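Local coordinates for Tlr1789 protein (Thermosynechococcus elongatus, PDB 2X8X), which probably helps insert or translocate proteins at the cyanobacterial outer membrane as an Omp85 (Toc75-like) protein, this chain being its soluble N-terminal domain of three POTRA units, at residues 82-85 with 86-89; 90-93 with 94-98; 111-114 with 115-119. All coordinates share one frame; numbering follows the deposited sequence.

Contact 1. Residues 82-85 with 86-89; sequences VQVA and GNQV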
loop_
_atom_site.group_PDB
_atom_site.type_symbol
_atom_site.label_atom_id
_atom_site.label_comp_id
_atom_site.label_asym_id
_atom_site.label_seq_id
_atom_site.Cartn_x
_atom_site.Cartn_y
_atom_site.Cartn_z
ATOM N N VAL A 82 -10.112 -9.630 -3.879
ATOM C CA VAL A 82 -9.456 -8.496 -3.194
ATOM C C VAL A 82 -10.494 -7.389 -3.293
ATOM O O VAL A 82 -11.007 -7.167 -4.371
ATOM C CB VAL A 82 -8.170 -8.043 -3.884
ATOM C CG1 VAL A 82 -7.502 -6.846 -3.101
ATOM C CG2 VAL A 82 -7.178 -9.251 -4.017
ATOM N N GLN A 83 -10.832 -6.769 -2.153
ATOM C CA GLN A 83 -11.855 -5.702 -2.065
ATOM C C GLN A 83 -11.190 -4.468 -1.399
ATOM O O GLN A 83 -10.188 -4.570 -0.668
ATOM C CB GLN A 83 -13.117 -6.178 -1.320
ATOM C CG GLN A 83 -12.842 -6.677 0.038
ATOM C CD GLN A 83 -14.013 -7.355 0.742
ATOM O OE1 GLN A 83 -14.989 -7.791 0.130
ATOM N NE2 GLN A 83 -13.915 -7.442 2.063
ATOM N N VAL A 84 -11.707 -3.289 -1.678
ATOM C CA VAL A 84 -11.042 -2.117 -1.171
ATOM C C VAL A 84 -12.086 -1.249 -0.426
ATOM O O VAL A 84 -13.260 -1.192 -0.821
ATOM C CB VAL A 84 -10.355 -1.393 -2.318
ATOM C CG1 VAL A 84 -11.376 -1.053 -3.356
ATOM C CG2 VAL A 84 -9.819 -0.091 -1.876
ATOM N N ALA A 85 -11.631 -0.567 0.623
ATOM C CA ALA A 85 -12.435 0.450 1.297
ATOM C C ALA A 85 -11.835 1.841 1.077
ATOM O O ALA A 85 -10.609 2.009 1.150
ATOM C CB ALA A 85 -12.430 0.206 2.827
ATOM N N GLY A 86 -12.700 2.848 0.879
ATOM C CA GLY A 86 -12.279 4.257 0.869
ATOM C C GLY A 86 -11.983 4.742 -0.528
ATOM O O GLY A 86 -11.460 5.851 -0.744
ATOM N N ASN A 87 -12.319 3.919 -1.493
ATOM C CA ASN A 87 -12.052 4.193 -2.896
ATOM C C ASN A 87 -13.168 4.992 -3.590
ATOM O O ASN A 87 -14.332 4.807 -3.259
ATOM C CB ASN A 87 -11.923 2.881 -3.615
ATOM C CG ASN A 87 -13.151 2.007 -3.454
ATOM O OD1 ASN A 87 -13.601 1.750 -2.335
ATOM N ND2 ASN A 87 -13.677 1.502 -4.564
ATOM N N GLN A 88 -12.805 5.782 -4.608
ATOM C CA GLN A 88 -13.755 6.581 -5.418
ATOM C C GLN A 88 -13.284 6.529 -6.857
ATOM O O GLN A 88 -13.936 5.934 -7.687
ATOM C CB GLN A 88 -13.814 8.066 -5.023
ATOM C CG GLN A 88 -14.564 8.418 -3.696
ATOM C CD GLN A 88 -13.577 8.630 -2.459
ATOM O OE1 GLN A 88 -12.312 8.745 -2.616
ATOM N NE2 GLN A 88 -14.163 8.675 -1.240
ATOM N N VAL A 89 -12.158 7.171 -7.149
ATOM C CA VAL A 89 -11.632 7.146 -8.520
ATOM C C VAL A 89 -10.998 5.824 -8.912
ATOM O O VAL A 89 -10.908 5.535 -10.095
ATOM C CB VAL A 89 -10.612 8.268 -8.853
ATOM C CG1 VAL A 89 -11.316 9.633 -8.845
ATOM C CG2 VAL A 89 -9.447 8.197 -7.980
#

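Contact 2. Residues 90-93 with 94-98; sequences LTQE and KVNEI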
loop_
_atom_site.group_PDB
_atom_site.type_symbol
_atom_site.label_atom_id
_atom_site.label_comp_id
_atom_site.label_asym_id
_atom_site.label_seq_id
_atom_site.Cartn_x
_atom_site.Cartn_y
_atom_site.Cartn_z
ATOM N N LEU A 90 -10.542 5.056 -7.919
ATOM C CA LEU A 90 -10.230 3.626 -8.091
ATOM C C LEU A 90 -11.478 2.801 -7.929
ATOM O O LEU A 90 -12.138 2.800 -6.875
ATOM C CB LEU A 90 -9.150 3.180 -7.085
ATOM C CG LEU A 90 -8.713 1.676 -7.049
ATOM C CD1 LEU A 90 -7.848 1.231 -8.249
ATOM C CD2 LEU A 90 -7.946 1.393 -5.695
ATOM N N THR A 91 -11.889 2.133 -8.983
ATOM C CA THR A 91 -13.133 1.363 -8.886
ATOM C C THR A 91 -12.806 -0.051 -8.431
ATOM O O THR A 91 -11.704 -0.574 -8.692
ATOM C CB THR A 91 -13.864 1.321 -10.235
ATOM O OG1 THR A 91 -13.075 0.571 -11.153
ATOM C CG2 THR A 91 -14.086 2.770 -10.802
ATOM N N GLN A 92 -13.764 -0.684 -7.731
ATOM C CA GLN A 92 -13.661 -2.092 -7.406
ATOM C C GLN A 92 -13.353 -2.937 -8.662
ATOM O O GLN A 92 -12.582 -3.885 -8.582
ATOM C CB GLN A 92 -14.924 -2.597 -6.671
ATOM C CG GLN A 92 -14.803 -4.078 -6.261
ATOM C CD GLN A 92 -13.627 -4.343 -5.285
ATOM O OE1 GLN A 92 -13.517 -3.687 -4.203
ATOM N NE2 GLN A 92 -12.790 -5.353 -5.620
ATOM N N GLU A 93 -13.900 -2.588 -9.817
ATOM C CA GLU A 93 -13.580 -3.348 -11.047
ATOM C C GLU A 93 -12.100 -3.263 -11.474
ATOM O O GLU A 93 -11.536 -4.212 -12.038
ATOM C CB GLU A 93 -14.441 -2.905 -12.231
ATOM C CG GLU A 93 -15.919 -3.330 -12.168
ATOM C CD GLU A 93 -16.706 -2.536 -11.109
ATOM O OE1 GLU A 93 -16.546 -1.277 -11.024
ATOM O OE2 GLU A 93 -17.478 -3.177 -10.350
ATOM N N LYS A 94 -11.498 -2.089 -11.291
ATOM C CA LYS A 94 -10.065 -1.917 -11.586
ATOM C C LYS A 94 -9.202 -2.746 -10.621
ATOM O O LYS A 94 -8.212 -3.347 -11.006
ATOM C CB LYS A 94 -9.707 -0.412 -11.485
ATOM C CG LYS A 94 -8.272 -0.080 -11.757
ATOM C CD LYS A 94 -7.835 -0.610 -13.098
ATOM C CE LYS A 94 -6.402 -0.194 -13.339
ATOM N NZ LYS A 94 -6.216 -0.039 -14.774
ATOM N N VAL A 95 -9.580 -2.742 -9.344
ATOM C CA VAL A 95 -8.953 -3.622 -8.338
ATOM C C VAL A 95 -9.045 -5.089 -8.746
ATOM O O VAL A 95 -8.021 -5.802 -8.699
ATOM C CB VAL A 95 -9.514 -3.381 -6.897
ATOM C CG1 VAL A 95 -9.097 -4.495 -6.014
ATOM C CG2 VAL A 95 -9.006 -2.058 -6.325
ATOM N N ASN A 96 -10.208 -5.518 -9.256
ATOM C CA ASN A 96 -10.422 -6.928 -9.683
ATOM C C ASN A 96 -9.517 -7.262 -10.849
ATOM O O ASN A 96 -8.888 -8.335 -10.905
ATOM C CB ASN A 96 -11.880 -7.233 -10.111
ATOM C CG ASN A 96 -12.895 -7.143 -8.963
ATOM O OD1 ASN A 96 -14.113 -6.943 -9.196
ATOM N ND2 ASN A 96 -12.433 -7.289 -7.734
ATOM N N GLU A 97 -9.425 -6.333 -11.791
ATOM C CA GLU A 97 -8.500 -6.512 -12.918
ATOM C C GLU A 97 -7.000 -6.572 -12.497
ATOM O O GLU A 97 -6.245 -7.440 -12.945
ATOM C CB GLU A 97 -8.808 -5.412 -13.918
ATOM C CG GLU A 97 -7.772 -5.091 -14.961
ATOM C CD GLU A 97 -8.145 -3.789 -15.714
ATOM O OE1 GLU A 97 -9.304 -3.278 -15.524
ATOM O OE2 GLU A 97 -7.286 -3.290 -16.490
ATOM N N ILE A 98 -6.535 -5.655 -11.653
ATOM C CA ILE A 98 -5.136 -5.738 -11.132
ATOM C C ILE A 98 -4.774 -7.093 -10.496
ATOM O O ILE A 98 -3.729 -7.688 -10.801
ATOM C CB ILE A 98 -4.834 -4.539 -10.136
ATOM C CG1 ILE A 98 -4.802 -3.245 -10.921
ATOM C CG2 ILE A 98 -3.529 -4.771 -9.271
ATOM C CD1 ILE A 98 -4.995 -2.015 -9.994
#

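Contact 3. Residues 111-114 with 115-119; sequences ELQA and GIEKI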
loop_
_atom_site.group_PDB
_atom_site.type_symbol
_atom_site.label_atom_id
_atom_site.label_comp_id
_atom_site.label_asym_id
_atom_site.label_seq_id
_atom_site.Cartn_x
_atom_site.Cartn_y
_atom_site.Cartn_z
ATOM N N GLU A 111 3.719 -10.859 -4.179
ATOM C CA GLU A 111 2.839 -10.565 -5.306
ATOM C C GLU A 111 1.690 -9.577 -4.925
ATOM O O GLU A 111 1.355 -8.673 -5.704
ATOM C CB GLU A 111 2.186 -11.824 -5.846
ATOM C CG GLU A 111 3.236 -12.932 -6.302
ATOM C CD GLU A 111 2.553 -14.284 -6.789
ATOM O OE1 GLU A 111 1.589 -14.177 -7.587
ATOM O OE2 GLU A 111 2.977 -15.434 -6.403
ATOM N N LEU A 112 1.121 -9.735 -3.756
ATOM C CA LEU A 112 0.166 -8.743 -3.261
ATOM C C LEU A 112 0.746 -7.369 -3.197
ATOM O O LEU A 112 0.062 -6.397 -3.530
ATOM C CB LEU A 112 -0.358 -9.109 -1.888
ATOM C CG LEU A 112 -1.592 -8.272 -1.452
ATOM C CD1 LEU A 112 -2.850 -8.722 -2.145
ATOM C CD2 LEU A 112 -1.826 -8.543 0.051
ATOM N N GLN A 113 1.972 -7.228 -2.699
ATOM C CA GLN A 113 2.633 -5.930 -2.661
ATOM C C GLN A 113 2.891 -5.391 -4.088
ATOM O O GLN A 113 2.775 -4.199 -4.342
ATOM C CB GLN A 113 3.976 -6.061 -1.919
ATOM C CG GLN A 113 4.664 -4.723 -1.640
ATOM C CD GLN A 113 3.736 -3.769 -0.881
ATOM O OE1 GLN A 113 3.682 -2.598 -1.188
ATOM N NE2 GLN A 113 2.941 -4.302 0.050
ATOM N N ALA A 114 3.214 -6.248 -5.029
ATOM C CA ALA A 114 3.301 -5.785 -6.431
ATOM C C ALA A 114 1.926 -5.243 -6.928
ATOM O O ALA A 114 1.874 -4.187 -7.599
ATOM C CB ALA A 114 3.824 -6.926 -7.337
ATOM N N GLY A 115 0.814 -5.917 -6.599
ATOM C CA GLY A 115 -0.476 -5.311 -6.920
ATOM C C GLY A 115 -0.778 -4.001 -6.217
ATOM O O GLY A 115 -1.418 -3.122 -6.771
ATOM N N ILE A 116 -0.388 -3.885 -4.958
ATOM C CA ILE A 116 -0.550 -2.648 -4.205
ATOM C C ILE A 116 0.239 -1.577 -4.926
ATOM O O ILE A 116 -0.269 -0.452 -5.154
ATOM C CB ILE A 116 -0.074 -2.812 -2.731
ATOM C CG1 ILE A 116 -1.074 -3.686 -1.976
ATOM C CG2 ILE A 116 0.086 -1.450 -2.079
ATOM C CD1 ILE A 116 -0.618 -3.983 -0.568
ATOM N N GLU A 117 1.429 -1.941 -5.433
ATOM C CA GLU A 117 2.207 -0.964 -6.220
ATOM C C GLU A 117 1.521 -0.559 -7.538
ATOM O O GLU A 117 1.639 0.587 -7.965
ATOM C CB GLU A 117 3.638 -1.408 -6.523
ATOM C CG GLU A 117 4.545 -1.461 -5.293
ATOM C CD GLU A 117 4.265 -0.302 -4.234
ATOM O OE1 GLU A 117 4.228 0.929 -4.587
ATOM O OE2 GLU A 117 4.102 -0.630 -3.013
ATOM N N LYS A 118 0.803 -1.482 -8.166
ATOM C CA LYS A 118 -0.014 -1.126 -9.339
ATOM C C LYS A 118 -1.109 -0.147 -8.990
ATOM O O LYS A 118 -1.479 0.735 -9.792
ATOM C CB LYS A 118 -0.628 -2.401 -9.936
ATOM C CG LYS A 118 0.429 -3.070 -10.898
ATOM C CD LYS A 118 -0.184 -4.334 -11.519
ATOM C CE LYS A 118 -0.213 -5.466 -10.418
ATOM N NZ LYS A 118 0.806 -6.609 -10.354
ATOM N N ILE A 119 -1.691 -0.303 -7.813
ATOM C CA ILE A 119 -2.750 0.677 -7.429
ATOM C C ILE A 119 -2.122 2.097 -7.248
ATOM O O ILE A 119 -2.663 3.107 -7.718
ATOM C CB ILE A 119 -3.463 0.209 -6.156
ATOM C CG1 ILE A 119 -4.388 -0.968 -6.433
ATOM C CG2 ILE A 119 -4.215 1.394 -5.513
ATOM C CD1 ILE A 119 -4.855 -1.626 -5.040
#

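Contact 1. Residues 82-85 with 86-89
Val84 and Asn87 meet round the turn that ends strand 81-85. The tight part is the valine against the flat amide: Val84 CG1 sits over the face of the Asn87 amide, 3.5 Å from Asn87 CG and 3.6 Å from Asn87 ND2, while Val84 CG2 reaches Asn87 CB at 4.0 Å. Asn87 holds its CG between its own backbone N and carbonyl carbon (chi1 57°), which lays the amide back over the strand end. Asn87 ND2 donates to Leu90 O, which probably helps set the amide's rotation; Asn87 OD1 then lies 3.3 Å from Val84 O, two acceptors with no bond between them. Val149 of strand 144-150 touches both side chains, and Val95 of helix 92-99 touches Val84.

The loose side is the tip of the turn, made by the Ala85 side chain and Gly86, both exposed; the Ala85 backbone is still paired with strand 144-150, at Leu147 and Val149. Gly86 turns the chain with a positive phi (94°), a conformation readily open to glycine. Beyond it, Gln88 N and Val89 N are hydrogen-bonded to the carboxylate of Glu151. The chemistry is consistent with a strand-to-helix connection held by apolar contact, by Asn87 donating to Leu90 and by Glu151 accepting from Gln88 and Val89.

Contact 2. Residues 90-93 with 94-98
Thr91 caps the helix that starts at Gln92: its OG1 accepts from Lys94 N at 3.1 Å, with an N-H...O angle of 154°. The hydroxyl oxygen sits between the backbone N and carbonyl carbon of Thr91 (chi1 67°), the rotation that turns it back to the first helical turn, where it also lies 3.5 Å from Lys94 CB. Thr91 O takes the next amide, Val95 N, at 3.1 Å. The ladder goes on from Asn96 N to Gln92 O and from Glu97 N to Glu93 O, each 3.0 Å long.

Before the cap, Leu90 N is hydrogen-bonded to Glu151. This is the N-terminal end of helix 92-99, the first helix in the beta-alpha-alpha-beta-beta order of the POTRA unit (81-85, 92-99, 109-125, 132-139, 144-150). Gln92 ties it to the sheet edge: bent at chi2 (61°), its chain sends the amide to strand 81-85, where NE2 donates to Val82 O and OE1 accepts from Val84 N. The amide thus spans two backbone groups of one strand.

The apolar side is carried by Leu90 and Val95, whose side chains cross at about a right angle. Leu90 CD2 rests 3.7 Å from Val95 CG2. Val95 packs on Val82 of strand 81-85 as well, and Leu90 on Ile119 and Tyr123 of helix 109-125. Leu90 CD1 lies 3.8 Å from Lys94 CG, the aliphatic start of a chain that then leads outward. At its far end Lys94 NZ forms a long salt bridge of 3.8 Å with Glu97 OE2, one turn along the exposed face.

Contact 3. Residues 111-114 with 115-119
Gly115 N, Ile116 N, Glu117 N and Lys118 N bond in order to Glu111 O, Leu112 O, Gln113 O and Ala114 O. The shortest of these four i to i+4 bonds is the 2.8 Å one from Glu117 N to Gln113 O. The longest, from Lys118 N to Ala114 O, measures 3.0 Å.

On the buried face, Ile116 keeps CG1 beside its backbone N and opposite the carbonyl carbon (chi1 -72°), which brings this methylene back over the preceding turn and against the Leu112 carbonyl, 3.3 Å from Leu112 O. The apolar contact is made further out, between Ile116 CD1 and Leu112 CG; at 4.5 Å it is loose, and both side chains also touch Pro137. Helix 109-125 lies beside helix 92-99 and lays this face on the three-stranded sheet of the POTRA unit. Here Leu112 also reaches Val145, Ile116 reaches Val133, and Ile119 reaches Leu147 and Val133. Gly115, also buried, presents bare backbone near the neighbouring helix 92-99, while Leu112 and Ile119 both meet Phe99 of that helix.

Polar and charged groups occupy the outer face. The Gln113 chain bends at chi2 and crosses obliquely to Glu117, their flat ends turned 35° to each other and close together. Glu117 CG lies 3.4 Å from Gln113 O, alongside the backbone bond between the same two residues. Lys118 folds back at chi3 and chi4 across the Ala114 peptide, its CE 3.7 Å and its NZ 3.8 Å from Ala114 O. Toward the start of the helix, Glu111 OE1 makes a salt bridge with Arg105.

All three contacts belong to the middle POTRA unit. Contacts 1 and 2 are continuous in the chain, their centres about 8 Å apart, so the turn after strand 81-85 leads directly into helix 92-99. Contact 3 lies on the other helix, its centre about 12 Å from that of contact 2. The two helices meet where Ile98 CG2 approaches Lys118 CE at 3.6 Å and where Leu90 CD2 approaches Ile119 CG2 at 3.7 Å. Contacts 1 and 3 do not touch, their nearest atoms being about 5 Å apart; contact 2 joins them, since Val95 packs on Val82 and Val84, and Leu90, which touches Val95, reaches Ile119.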